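Heme-binding protein A (Haemophilus parasuis 29755, PDB 3TPA) is a family 5 solute-binding protein, named for heme, that probably binds glutathione, as in the GbpA family. Local coordinates at residues A[123-128]-A[413-418]; A[142-147]-A[151-156]; A[250-255]-A[261-266]; A[495-500]-A[505-510]. The protein carries 1 engineered substitution. All blocks are in the same frame, centred on the assembly; numbering follows the deposited sequence.

Overall arrangement
Interaction 1 joins two parts of the chain 285 residues apart: the turn between helices 120-124 and 127-130, and the loop running from strand 407-413 to helix 420-427. Interaction 2 falls between those segments in sequence and adjoins interaction 1 in space, with centres about 13 Å apart; Met125 and Asn416 both pack on Thr156 of helix 153-156. Interaction 3 also falls within that span but lies about 38 Å from interaction 2, centre to centre, across the middle of the chain. Interaction 4 comes last in sequence and touches interaction 3 through Phe497 and Gln499, their centres about 17 Å apart. Strands 261-276 and 407-413 are neighbours in the six-stranded mixed sheet, which links interactions 3 and 1.

Interaction 1 (A[123-128]-A[413-418]); sequences NWMNLP and TSRNGD
In one of its two deposited conformers, Arg415 lays its guanidinium flat against the base of the Trp124 side chain. Trp124 CB sits over the centre of one guanidinium face, with CB to Arg415 CZ measuring 3.7 Å. The indole and guanidinium planes differ by only 15°, yet the overlap is with the CB-CG root of the tryptophan, so this is packing on a planar cation rather than a full ring stack. The two side chains cross nearly at right angles. Arg415 reaches this position because its chain is extended from CG to NE (chi2 172°, chi3 -154°). A water lying in the guanidinium plane, at its edge, donates to Trp124 O at 2.8 Å and accepts a weak bond from Arg415 NH1. It thus joins two groups whose direct approach has a poor angle for bonding.

Met125 runs past Arg415 in the opposite direction, its SD 4.0 Å from Arg415 CB. Bends at chi2 and chi3 carry its methyl on to Asn416, where Met125 CE lies 3.5 Å from Asn416 ND2. At the other end of that amide, Asn416 OD1 accepts from Asp418 N at 3.0 Å in an Asx turn, the donor standing above the carbonyl plane.

The contact joins the turn between helices 120-124 and 127-130, where Asn126 ends the first helix in a Schellman motif, to the loop after strand 407-413 of the six-stranded mixed sheet, where Ser414 is backbone-bonded to Leu269 of strand 261-276. Thr156 of helix 153-156 touches both Met125 and Asn416.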
loop_
_atom_site.group_PDB
_atom_site.type_symbol
_atom_site.label_atom_id
_atom_site.label_comp_id
_atom_site.label_asym_id
_atom_site.label_seq_id
_atom_site.Cartn_x
_atom_site.Cartn_y
_atom_site.Cartn_z
ATOM N N ASN A 123 10.857 -3.139 -8.305
ATOM C CA ASN A 123 10.983 -4.581 -8.063
ATOM C C ASN A 123 9.799 -5.179 -7.303
ATOM O O ASN A 123 9.326 -6.266 -7.630
ATOM C CB ASN A 123 12.296 -4.891 -7.325
ATOM C CG ASN A 123 13.503 -4.732 -8.227
ATOM O OD1 ASN A 123 13.795 -5.598 -9.051
ATOM N ND2 ASN A 123 14.194 -3.612 -8.094
ATOM N N TRP A 124 9.312 -4.464 -6.296
ATOM C CA TRP A 124 8.163 -4.950 -5.533
ATOM C C TRP A 124 6.940 -5.162 -6.425
ATOM O O TRP A 124 6.173 -6.095 -6.202
ATOM C CB TRP A 124 7.834 -4.015 -4.374
ATOM C CG TRP A 124 8.863 -4.037 -3.278
ATOM C CD1 TRP A 124 9.697 -5.075 -2.958
ATOM C CD2 TRP A 124 9.192 -2.969 -2.382
ATOM N NE1 TRP A 124 10.508 -4.724 -1.904
ATOM C CE2 TRP A 124 10.221 -3.435 -1.533
ATOM C CE3 TRP A 124 8.711 -1.665 -2.204
ATOM C CZ2 TRP A 124 10.774 -2.650 -0.532
ATOM C CZ3 TRP A 124 9.266 -0.887 -1.210
ATOM C CH2 TRP A 124 10.285 -1.381 -0.385
ATOM N N MET A 125 6.767 -4.294 -7.422
ATOM C CA MET A 125 5.649 -4.390 -8.364
ATOM C C MET A 125 5.965 -5.263 -9.590
ATOM O O MET A 125 5.210 -5.292 -10.567
ATOM C CB MET A 125 5.197 -2.991 -8.804
ATOM C CG MET A 125 4.837 -2.070 -7.640
ATOM S SD MET A 125 3.700 -2.824 -6.451
ATOM C CE MET A 125 2.240 -3.053 -7.466
ATOM N N ASN A 126 7.092 -5.960 -9.531
ATOM C CA ASN A 126 7.455 -6.955 -10.535
ATOM C C ASN A 126 7.595 -6.411 -11.941
ATOM O O ASN A 126 7.383 -7.130 -12.907
ATOM C CB ASN A 126 6.461 -8.117 -10.531
ATOM C CG ASN A 126 6.181 -8.637 -9.140
ATOM O OD1 ASN A 126 7.073 -9.151 -8.457
ATOM N ND2 ASN A 126 4.930 -8.511 -8.710
ATOM N N LEU A 127 7.958 -5.144 -12.067
ATOM C CA LEU A 127 8.175 -4.583 -13.400
ATOM C C LEU A 127 9.359 -5.203 -14.153
ATOM O O LEU A 127 9.355 -5.232 -15.377
ATOM C CB LEU A 127 8.331 -3.061 -13.332
ATOM C CG LEU A 127 7.070 -2.379 -12.797
ATOM C CD1 LEU A 127 7.197 -0.883 -12.904
ATOM C CD2 LEU A 127 5.855 -2.872 -13.554
ATOM N N PRO A 128 10.398 -5.667 -13.438
ATOM C CA PRO A 128 11.487 -6.228 -14.247
ATOM C C PRO A 128 10.996 -7.365 -15.140
ATOM O O PRO A 128 11.561 -7.614 -16.197
ATOM C CB PRO A 128 12.456 -6.772 -13.199
ATOM C CG PRO A 128 12.229 -5.922 -11.986
ATOM C CD PRO A 128 10.740 -5.612 -12.003
ATOM N N THR A 413 0.064 -6.333 3.144
ATOM C CA THR A 413 -0.357 -5.017 2.677
ATOM C C THR A 413 -0.253 -4.951 1.168
ATOM O O THR A 413 0.789 -5.268 0.597
ATOM C CB THR A 413 0.520 -3.903 3.287
ATOM O OG1 THR A 413 0.320 -3.873 4.703
ATOM C CG2 THR A 413 0.156 -2.541 2.694
ATOM N N SER A 414 -1.337 -4.539 0.522
ATOM C CA SER A 414 -1.336 -4.356 -0.921
ATOM C C SER A 414 -0.831 -2.962 -1.272
ATOM O O SER A 414 -1.280 -1.977 -0.691
ATOM C CB SER A 414 -2.743 -4.532 -1.471
ATOM O OG SER A 414 -2.793 -4.225 -2.856
ATOM N N ARG A 415 0.075 -2.869 -2.240
ATOM C CA ARG A 415 0.637 -1.572 -2.599
ATOM C C ARG A 415 -0.127 -0.847 -3.704
ATOM O O ARG A 415 -0.051 0.367 -3.788
ATOM C CB ARG A 415 2.116 -1.694 -2.968
ATOM C CG ARG A 415 2.963 -2.363 -1.911
ATOM C CD ARG A 415 4.364 -2.611 -2.436
ATOM N NE ARG A 415 5.013 -3.732 -1.766
ATOM C CZ ARG A 415 4.994 -4.980 -2.216
ATOM N NH1 ARG A 415 4.356 -5.275 -3.340
ATOM N NH2 ARG A 415 5.611 -5.933 -1.539
ATOM N N ASN A 416 -0.867 -1.586 -4.549
ATOM C CA ASN A 416 -1.661 -0.950 -5.608
ATOM C C ASN A 416 -3.164 -1.083 -5.390
ATOM O O ASN A 416 -3.970 -0.528 -6.137
ATOM C CB ASN A 416 -1.250 -1.425 -7.033
ATOM C CG ASN A 416 -1.588 -2.880 -7.323
ATOM O OD1 ASN A 416 -2.279 -3.540 -6.562
ATOM N ND2 ASN A 416 -1.092 -3.380 -8.456
ATOM N N GLY A 417 -3.537 -1.822 -4.351
ATOM C CA GLY A 417 -4.930 -1.993 -3.980
ATOM C C GLY A 417 -5.800 -2.811 -4.919
ATOM O O GLY A 417 -7.017 -2.800 -4.777
ATOM N N ASP A 418 -5.205 -3.522 -5.874
ATOM C CA ASP A 418 -5.994 -4.387 -6.769
ATOM C C ASP A 418 -6.206 -5.767 -6.140
ATOM O O ASP A 418 -5.316 -6.264 -5.446
ATOM C CB ASP A 418 -5.265 -4.562 -8.108
ATOM C CG ASP A 418 -6.147 -5.171 -9.171
ATOM O OD1 ASP A 418 -6.230 -6.410 -9.241
ATOM O OD2 ASP A 418 -6.771 -4.415 -9.935
HETATM O O HOH W 1 3.513 -6.794 -5.457
#

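Interaction 2 (A[142-147]-A[151-156]); sequences VKITLN and TPFITT
Phe153, on helix 153-156, points toward strand 141-146 and buries more surface in this contact than any other residue. Leu146 meets it with both methyl branches. CD2 stands almost directly above the ring: it is 4.0 Å from the ring centroid and 5° off the normal, a face-on CH-pi contact. CD1 lies nearer the root of the phenylalanine, 4.1 Å from Phe153 CB, so the isobutyl group spans the distance from the CB atom to the middle of the ring. With Phe153 CG anti to its own backbone N (chi1 -178°), the ring extends away from the helix far enough to reach the strand.

The second strand residue to reach the ring is Ile144, two positions back along the strand. Its CG2 methyl comes obliquely to the far end of the ring, 3.9 Å from Phe153 CZ. Ile144 and Leu146 both point toward the helix, whereas Thr145 between them points away. This is the pattern of a strand with one face against the core, and here the strand belongs to the five-stranded antiparallel sheet, between strands 69-74 and 131-136. The polypeptide leaves that sheet at Asn147 and, after a short connection, helix 153-156 places Phe153 on one face of it.

Tyr70 of strand 69-74 meets the Phe153 ring edge-to-face and also touches Leu146, while Phe101 of helix 94-105 packs on Ile144. Next to Phe153 in the chain, Pro152 O accepts from Thr156 N and from Thr155 OG1 at 2.7 Å, the hydroxyl lying in the carbonyl plane on a lone pair, with a weak third bond from Thr155 N.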
loop_
_atom_site.group_PDB
_atom_site.type_symbol
_atom_site.label_atom_id
_atom_site.label_comp_id
_atom_site.label_asym_id
_atom_site.label_seq_id
_atom_site.Cartn_x
_atom_site.Cartn_y
_atom_site.Cartn_z
ATOM N N VAL A 142 4.005 8.126 -25.644
ATOM C CA VAL A 142 4.876 7.108 -25.052
ATOM C C VAL A 142 4.233 5.726 -25.181
ATOM O O VAL A 142 3.098 5.527 -24.770
ATOM C CB VAL A 142 5.141 7.387 -23.562
ATOM C CG1 VAL A 142 6.053 6.324 -22.971
ATOM C CG2 VAL A 142 5.760 8.746 -23.385
ATOM N N LYS A 143 4.958 4.773 -25.749
ATOM C CA LYS A 143 4.425 3.428 -25.921
ATOM C C LYS A 143 5.074 2.462 -24.937
ATOM O O LYS A 143 6.291 2.300 -24.919
ATOM C CB LYS A 143 4.629 2.928 -27.354
ATOM C CG LYS A 143 4.004 1.556 -27.595
ATOM C CD LYS A 143 4.628 0.830 -28.789
ATOM C CE LYS A 143 4.268 1.463 -30.119
ATOM N NZ LYS A 143 4.847 0.668 -31.244
ATOM N N ILE A 144 4.259 1.844 -24.093
ATOM C CA ILE A 144 4.779 0.871 -23.141
ATOM C C ILE A 144 4.245 -0.499 -23.508
ATOM O O ILE A 144 3.050 -0.671 -23.678
ATOM C CB ILE A 144 4.415 1.217 -21.666
ATOM C CG1 ILE A 144 5.036 2.558 -21.242
ATOM C CG2 ILE A 144 4.905 0.120 -20.715
ATOM C CD1 ILE A 144 4.702 2.968 -19.804
ATOM N N THR A 145 5.137 -1.469 -23.632
ATOM C CA THR A 145 4.753 -2.828 -23.996
ATOM C C THR A 145 5.066 -3.796 -22.867
ATOM O O THR A 145 6.148 -3.727 -22.280
ATOM C CB THR A 145 5.513 -3.270 -25.256
ATOM O OG1 THR A 145 5.251 -2.338 -26.313
ATOM C CG2 THR A 145 5.093 -4.691 -25.699
ATOM N N LEU A 146 4.128 -4.692 -22.566
ATOM C CA LEU A 146 4.319 -5.693 -21.503
ATOM C C LEU A 146 4.723 -7.063 -22.039
ATOM O O LEU A 146 4.395 -7.419 -23.160
ATOM C CB LEU A 146 3.037 -5.865 -20.678
ATOM C CG LEU A 146 2.396 -4.583 -20.132
ATOM C CD1 LEU A 146 1.281 -4.934 -19.177
ATOM C CD2 LEU A 146 3.443 -3.692 -19.458
ATOM N N ASN A 147 5.411 -7.838 -21.207
ATOM C CA ASN A 147 5.740 -9.212 -21.552
ATOM C C ASN A 147 4.504 -10.105 -21.562
ATOM O O ASN A 147 4.441 -11.050 -22.324
ATOM C CB ASN A 147 6.783 -9.764 -20.587
ATOM C CG ASN A 147 8.154 -9.183 -20.829
ATOM O OD1 ASN A 147 8.532 -8.906 -21.963
ATOM N ND2 ASN A 147 8.908 -9.003 -19.770
ATOM N N THR A 151 -3.703 -6.423 -16.191
ATOM C CA THR A 151 -4.632 -5.318 -15.975
ATOM C C THR A 151 -4.241 -4.327 -14.854
ATOM O O THR A 151 -4.447 -3.116 -14.988
ATOM C CB THR A 151 -6.047 -5.839 -15.758
ATOM O OG1 THR A 151 -6.394 -6.665 -16.873
ATOM C CG2 THR A 151 -7.037 -4.684 -15.639
ATOM N N PRO A 152 -3.683 -4.831 -13.749
ATOM C CA PRO A 152 -3.298 -3.927 -12.648
ATOM C C PRO A 152 -2.211 -2.922 -13.026
ATOM O O PRO A 152 -2.002 -1.940 -12.320
ATOM C CB PRO A 152 -2.759 -4.892 -11.592
ATOM C CG PRO A 152 -3.494 -6.160 -11.846
ATOM C CD PRO A 152 -3.567 -6.245 -13.354
ATOM N N PHE A 153 -1.518 -3.169 -14.129
ATOM C CA PHE A 153 -0.460 -2.270 -14.563
ATOM C C PHE A 153 -0.885 -0.803 -14.640
ATOM O O PHE A 153 -0.118 0.081 -14.275
ATOM C CB PHE A 153 0.121 -2.714 -15.913
ATOM C CG PHE A 153 1.260 -1.846 -16.372
ATOM C CD1 PHE A 153 2.470 -1.862 -15.690
ATOM C CD2 PHE A 153 1.111 -0.979 -17.450
ATOM C CE1 PHE A 153 3.520 -1.041 -16.089
ATOM C CE2 PHE A 153 2.158 -0.158 -17.853
ATOM C CZ PHE A 153 3.363 -0.189 -17.172
ATOM N N ILE A 154 -2.090 -0.535 -15.130
ATOM C CA ILE A 154 -2.575 0.856 -15.185
ATOM C C ILE A 154 -2.552 1.536 -13.797
ATOM O O ILE A 154 -2.192 2.716 -13.664
ATOM C CB ILE A 154 -3.978 0.984 -15.865
ATOM C CG1 ILE A 154 -4.233 2.441 -16.284
ATOM C CG2 ILE A 154 -5.122 0.468 -14.961
ATOM C CD1 ILE A 154 -3.125 3.040 -17.125
ATOM N N THR A 155 -2.899 0.797 -12.750
ATOM C CA THR A 155 -2.802 1.368 -11.401
ATOM C C THR A 155 -1.356 1.471 -10.917
ATOM O O THR A 155 -1.002 2.400 -10.202
ATOM C CB THR A 155 -3.694 0.652 -10.366
ATOM O OG1 THR A 155 -3.416 -0.738 -10.375
ATOM C CG2 THR A 155 -5.166 0.841 -10.704
ATOM N N THR A 156 -0.503 0.537 -11.326
ATOM C CA THR A 156 0.912 0.663 -10.993
ATOM C C THR A 156 1.501 1.983 -11.515
ATOM O O THR A 156 2.313 2.620 -10.843
ATOM C CB THR A 156 1.721 -0.549 -11.500
ATOM O OG1 THR A 156 1.208 -1.730 -10.870
ATOM C CG2 THR A 156 3.218 -0.395 -11.168
#

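Interaction 3 (A[250-255]-A[261-266]); sequences SDIAQM and INLLER
Helix segment 250-255 and strand segment 261-266 run at 121° to one another with their axes 9.6 Å apart at closest approach, and their backbones come nearest where Met255 faces Ile261. One turn of the helix supplies Ile252 and Met255, and the strand answers with Leu263 and Ile261. Ile252 and Leu263 cross at about a right angle. Ile252 CG2 lies 3.8 Å from Leu263 CD2, and Ile252 CD1 lies 4.0 Å from Leu263 CD1, so each branch of the leucine has a methyl partner. Leu263 CG is anti to its backbone N (chi1 -180°), which, with chi2 of 71°, sets CD1 and CD2 against the Ile252 methyls.

The unit is a helix followed by a five-residue connection and a strand, here the start of the long strand 261-276 in the six-stranded mixed sheet. Residues 261 and 263 point toward the helix and Asn262 points away, as the pleat requires.

Nearer the connection, Met255 presents the middle of its chain: CG is 4.0 Å from Ile261 CD1. Beyond CG the methionine is extended and its end leads away from the strand; the sulfur still lies 4.4 Å from Leu263 CD1. A water lies 2.6 Å from Met255 O and 2.8 Å from Ile261 O and can donate to either, with further acceptors in reach. Tyr233 of helix 229-237 packs on both Met255 and Ile261, and Tyr487 of strand 478-491 lies against Ile252.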
loop_
_atom_site.group_PDB
_atom_site.type_symbol
_atom_site.label_atom_id
_atom_site.label_comp_id
_atom_site.label_asym_id
_atom_site.label_seq_id
_atom_site.Cartn_x
_atom_site.Cartn_y
_atom_site.Cartn_z
ATOM N N SER A 250 -4.110 5.343 21.853
ATOM C CA SER A 250 -4.678 5.723 23.147
ATOM C C SER A 250 -5.443 7.039 23.071
ATOM O O SER A 250 -6.342 7.278 23.869
ATOM C CB SER A 250 -3.557 5.902 24.179
ATOM O OG SER A 250 -2.679 4.797 24.188
ATOM N N ASP A 251 -5.035 7.913 22.155
ATOM C CA ASP A 251 -5.621 9.242 22.028
ATOM C C ASP A 251 -6.827 9.295 21.093
ATOM O O ASP A 251 -7.557 10.275 21.077
ATOM C CB ASP A 251 -4.573 10.253 21.515
ATOM C CG ASP A 251 -3.492 10.557 22.534
ATOM O OD1 ASP A 251 -3.790 10.583 23.744
ATOM O OD2 ASP A 251 -2.331 10.782 22.112
ATOM N N ILE A 252 -7.024 8.261 20.290
ATOM C CA ILE A 252 -8.070 8.288 19.266
ATOM C C ILE A 252 -9.478 8.519 19.822
ATOM O O ILE A 252 -10.227 9.365 19.319
ATOM C CB ILE A 252 -8.048 7.027 18.387
ATOM C CG1 ILE A 252 -6.814 7.044 17.483
ATOM C CG2 ILE A 252 -9.284 6.975 17.528
ATOM C CD1 ILE A 252 -6.776 8.213 16.499
ATOM N N ALA A 253 -9.833 7.764 20.857
ATOM C CA ALA A 253 -11.152 7.879 21.474
ATOM C C ALA A 253 -11.469 9.310 21.930
ATOM O O ALA A 253 -12.554 9.822 21.680
ATOM C CB ALA A 253 -11.270 6.912 22.650
ATOM N N GLN A 254 -10.523 9.963 22.589
ATOM C CA GLN A 254 -10.740 11.353 22.969
ATOM C C GLN A 254 -10.701 12.337 21.785
ATOM O O GLN A 254 -11.367 13.377 21.821
ATOM C CB GLN A 254 -9.752 11.790 24.050
ATOM C CG GLN A 254 -9.879 13.274 24.415
ATOM C CD GLN A 254 -11.263 13.621 24.940
ATOM O OE1 GLN A 254 -11.891 12.829 25.648
ATOM N NE2 GLN A 254 -11.746 14.807 24.593
ATOM N N MET A 255 -9.906 12.026 20.755
ATOM C CA MET A 255 -9.869 12.865 19.550
ATOM C C MET A 255 -11.251 12.894 18.906
ATOM O O MET A 255 -11.661 13.904 18.352
ATOM C CB MET A 255 -8.846 12.370 18.515
ATOM C CG MET A 255 -7.393 12.610 18.831
ATOM S SD MET A 255 -6.299 11.915 17.551
ATOM C CE MET A 255 -4.691 12.347 18.228
ATOM N N ILE A 261 -10.890 18.979 16.491
ATOM C CA ILE A 261 -10.366 17.921 15.629
ATOM C C ILE A 261 -11.428 17.295 14.744
ATOM O O ILE A 261 -12.553 17.002 15.179
ATOM C CB ILE A 261 -9.653 16.820 16.460
ATOM C CG1 ILE A 261 -8.411 17.407 17.150
ATOM C CG2 ILE A 261 -9.279 15.623 15.575
ATOM C CD1 ILE A 261 -7.859 16.535 18.261
ATOM N N ASN A 262 -11.048 17.120 13.483
ATOM C CA ASN A 262 -11.821 16.397 12.497
ATOM C C ASN A 262 -11.041 15.109 12.216
ATOM O O ASN A 262 -10.093 15.109 11.423
ATOM C CB ASN A 262 -11.942 17.251 11.235
ATOM C CG ASN A 262 -12.577 16.510 10.071
ATOM O OD1 ASN A 262 -13.302 15.531 10.249
ATOM N ND2 ASN A 262 -12.301 16.983 8.864
ATOM N N LEU A 263 -11.417 14.026 12.895
ATOM C CA LEU A 263 -10.692 12.768 12.767
ATOM C C LEU A 263 -11.234 11.939 11.600
ATOM O O LEU A 263 -12.327 11.391 11.685
ATOM C CB LEU A 263 -10.787 11.951 14.060
ATOM C CG LEU A 263 -10.034 10.611 13.980
ATOM C CD1 LEU A 263 -8.519 10.838 13.968
ATOM C CD2 LEU A 263 -10.423 9.692 15.117
ATOM N N LEU A 264 -10.470 11.855 10.515
ATOM C CA LEU A 264 -10.849 11.021 9.373
ATOM C C LEU A 264 -10.310 9.594 9.538
ATOM O O LEU A 264 -9.185 9.397 10.010
ATOM C CB LEU A 264 -10.321 11.623 8.069
ATOM C CG LEU A 264 -10.698 13.069 7.746
ATOM C CD1 LEU A 264 -9.980 13.546 6.491
ATOM C CD2 LEU A 264 -12.206 13.215 7.588
ATOM N N GLU A 265 -11.105 8.601 9.138
ATOM C CA GLU A 265 -10.681 7.202 9.222
ATOM C C GLU A 265 -11.209 6.380 8.062
ATOM O O GLU A 265 -12.241 6.693 7.477
ATOM C CB GLU A 265 -11.163 6.559 10.520
ATOM C CG GLU A 265 -12.678 6.624 10.716
ATOM C CD GLU A 265 -13.102 5.993 12.026
ATOM O OE1 GLU A 265 -13.440 6.738 12.965
ATOM O OE2 GLU A 265 -13.077 4.752 12.127
ATOM N N ARG A 266 -10.477 5.324 7.738
ATOM C CA ARG A 266 -10.941 4.320 6.785
ATOM C C ARG A 266 -10.036 3.095 6.858
ATOM O O ARG A 266 -8.921 3.163 7.357
ATOM C CB ARG A 266 -10.995 4.883 5.369
ATOM C CG ARG A 266 -9.662 5.325 4.804
ATOM C CD ARG A 266 -9.821 5.748 3.350
ATOM N NE ARG A 266 -10.124 4.595 2.511
ATOM C CZ ARG A 266 -10.607 4.662 1.278
ATOM N NH1 ARG A 266 -10.830 3.546 0.609
ATOM N NH2 ARG A 266 -10.858 5.833 0.710
HETATM O O HOH W 2 -13.530 14.974 16.923
#

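Interaction 4 (A[495-500]-A[505-510]); sequences QGFVQN and TAFYGV
This is an apolar and water-mediated contact near the C-terminus, with no direct hydrogen bond between its segments: the first starts at the end of strand 494-495, the second runs up to strand 511-512, and both lie largely in the loop joining these strands. Phe497 carries it. With CG opposite the backbone N (chi1 -178°), its ring lies beside the second segment and meets it mainly with its edge. Val510 CG2 and Thr505 CG2 lie at that edge, near the ring plane; the threonine methyl is 4.0 Å from Phe497 CZ. Phe507 comes obliquely, its CE1 4.0 Å from Phe497 CE1. Val510 runs alongside Phe497, pointing the same way, and its CG2 is 3.9 Å from Phe497 CB.

At the end nearest the strands, where Gln495 pairs with Ser511 by backbone bonding, Val510 CA makes a CA-H...O contact of 3.3 Å with Gln495 O. A type II beta turn from Phe507 to Val510 brings the chain here. Leu264 of strand 261-276 and Leu490 of strand 478-491 pack on Phe497, and Leu10 of strand 9-14 touches both Phe507 and Val510.

One water accepts from Ala506 N at 2.9 Å and can donate to Val498 O; another accepts from Val498 N at 3.0 Å and can donate to Ala506 O, other acceptors competing in each case. Val498 and Ala506 are thus joined through solvent, and cohesion is hydrophobic plus water-bridged.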
loop_
_atom_site.group_PDB
_atom_site.type_symbol
_atom_site.label_atom_id
_atom_site.label_comp_id
_atom_site.label_asym_id
_atom_site.label_seq_id
_atom_site.Cartn_x
_atom_site.Cartn_y
_atom_site.Cartn_z
ATOM N N GLN A 495 -10.086 22.219 5.135
ATOM C CA GLN A 495 -11.240 21.786 4.356
ATOM C C GLN A 495 -10.817 21.179 3.022
ATOM O O GLN A 495 -9.890 21.660 2.383
ATOM C CB GLN A 495 -12.148 22.986 4.057
ATOM C CG GLN A 495 -12.914 23.521 5.248
ATOM C CD GLN A 495 -14.207 22.770 5.474
ATOM O OE1 GLN A 495 -14.311 21.952 6.387
ATOM N NE2 GLN A 495 -15.204 23.039 4.633
ATOM N N GLY A 496 -11.511 20.130 2.604
ATOM C CA GLY A 496 -11.330 19.574 1.274
ATOM C C GLY A 496 -10.274 18.493 1.206
ATOM O O GLY A 496 -9.894 18.043 0.115
ATOM N N PHE A 497 -9.787 18.077 2.370
ATOM C CA PHE A 497 -8.833 16.976 2.424
ATOM C C PHE A 497 -9.604 15.687 2.266
ATOM O O PHE A 497 -10.609 15.489 2.932
ATOM C CB PHE A 497 -8.087 16.943 3.757
ATOM C CG PHE A 497 -7.049 15.845 3.846
ATOM C CD1 PHE A 497 -5.733 16.093 3.499
ATOM C CD2 PHE A 497 -7.399 14.562 4.257
ATOM C CE1 PHE A 497 -4.775 15.094 3.567
ATOM C CE2 PHE A 497 -6.441 13.561 4.339
ATOM C CZ PHE A 497 -5.120 13.829 3.984
ATOM N N VAL A 498 -9.127 14.813 1.386
ATOM C CA VAL A 498 -9.746 13.509 1.181
ATOM C C VAL A 498 -8.748 12.422 1.556
ATOM O O VAL A 498 -7.615 12.425 1.087
ATOM C CB VAL A 498 -10.175 13.313 -0.283
ATOM C CG1 VAL A 498 -10.783 11.926 -0.486
ATOM C CG2 VAL A 498 -11.152 14.402 -0.706
ATOM N N GLN A 499 -9.158 11.502 2.421
ATOM C CA GLN A 499 -8.245 10.464 2.866
ATOM C C GLN A 499 -7.947 9.562 1.681
ATOM O O GLN A 499 -8.836 9.223 0.913
ATOM C CB GLN A 499 -8.860 9.662 4.015
ATOM C CG GLN A 499 -7.913 9.380 5.144
ATOM C CD GLN A 499 -8.524 8.497 6.204
ATOM O OE1 GLN A 499 -9.740 8.412 6.332
ATOM N NE2 GLN A 499 -7.681 7.823 6.965
ATOM N N ASN A 500 -6.683 9.184 1.542
ATOM C CA ASN A 500 -6.207 8.379 0.429
ATOM C C ASN A 500 -6.142 6.914 0.876
ATOM O O ASN A 500 -5.580 6.616 1.919
ATOM C CB ASN A 500 -4.830 8.907 -0.000
ATOM C CG ASN A 500 -4.165 8.062 -1.078
ATOM O OD1 ASN A 500 -4.383 6.855 -1.171
ATOM N ND2 ASN A 500 -3.333 8.701 -1.890
ATOM N N THR A 505 -0.812 11.598 2.063
ATOM C CA THR A 505 -1.462 12.884 2.331
ATOM C C THR A 505 -1.133 13.910 1.228
ATOM O O THR A 505 -0.023 14.443 1.170
ATOM C CB THR A 505 -0.997 13.474 3.681
ATOM O OG1 THR A 505 0.429 13.567 3.677
ATOM C CG2 THR A 505 -1.419 12.592 4.866
ATOM N N ALA A 506 -2.097 14.190 0.364
ATOM C CA ALA A 506 -1.941 15.232 -0.652
ATOM C C ALA A 506 -2.666 16.500 -0.206
ATOM O O ALA A 506 -3.784 16.436 0.296
ATOM C CB ALA A 506 -2.472 14.756 -2.018
ATOM N N PHE A 507 -2.024 17.650 -0.364
ATOM C CA PHE A 507 -2.601 18.899 0.108
ATOM C C PHE A 507 -3.143 19.797 -1.003
ATOM O O PHE A 507 -3.705 20.854 -0.730
ATOM C CB PHE A 507 -1.627 19.617 1.045
ATOM C CG PHE A 507 -1.264 18.793 2.254
ATOM C CD1 PHE A 507 -2.215 18.521 3.233
ATOM C CD2 PHE A 507 0.004 18.267 2.400
ATOM C CE1 PHE A 507 -1.900 17.754 4.338
ATOM C CE2 PHE A 507 0.328 17.494 3.499
ATOM C CZ PHE A 507 -0.629 17.234 4.474
ATOM N N TYR A 508 -3.006 19.360 -2.254
ATOM C CA TYR A 508 -3.685 20.038 -3.355
ATOM C C TYR A 508 -5.182 19.883 -3.160
ATOM O O TYR A 508 -5.643 18.832 -2.739
ATOM C CB TYR A 508 -3.287 19.451 -4.714
ATOM C CG TYR A 508 -3.900 20.219 -5.867
ATOM C CD1 TYR A 508 -3.429 21.494 -6.208
ATOM C CD2 TYR A 508 -4.965 19.695 -6.592
ATOM C CE1 TYR A 508 -3.989 22.208 -7.254
ATOM C CE2 TYR A 508 -5.533 20.402 -7.637
ATOM C CZ TYR A 508 -5.038 21.660 -7.960
ATOM O OH TYR A 508 -5.597 22.363 -8.996
ATOM N N GLY A 509 -5.949 20.919 -3.471
ATOM C CA GLY A 509 -7.388 20.853 -3.268
ATOM C C GLY A 509 -7.815 21.159 -1.834
ATOM O O GLY A 509 -9.003 21.275 -1.545
ATOM N N VAL A 510 -6.848 21.293 -0.934
ATOM C CA VAL A 510 -7.149 21.603 0.466
ATOM C C VAL A 510 -7.116 23.116 0.724
ATOM O O VAL A 510 -6.295 23.843 0.156
ATOM C CB VAL A 510 -6.176 20.893 1.433
ATOM C CG1 VAL A 510 -6.405 21.347 2.873
ATOM C CG2 VAL A 510 -6.313 19.380 1.326
HETATM O O HOH W 3 -11.184 23.035 -0.352
HETATM O O HOH W 4 -4.641 12.799 0.470
HETATM O O HOH W 5 -6.484 15.341 0.050
#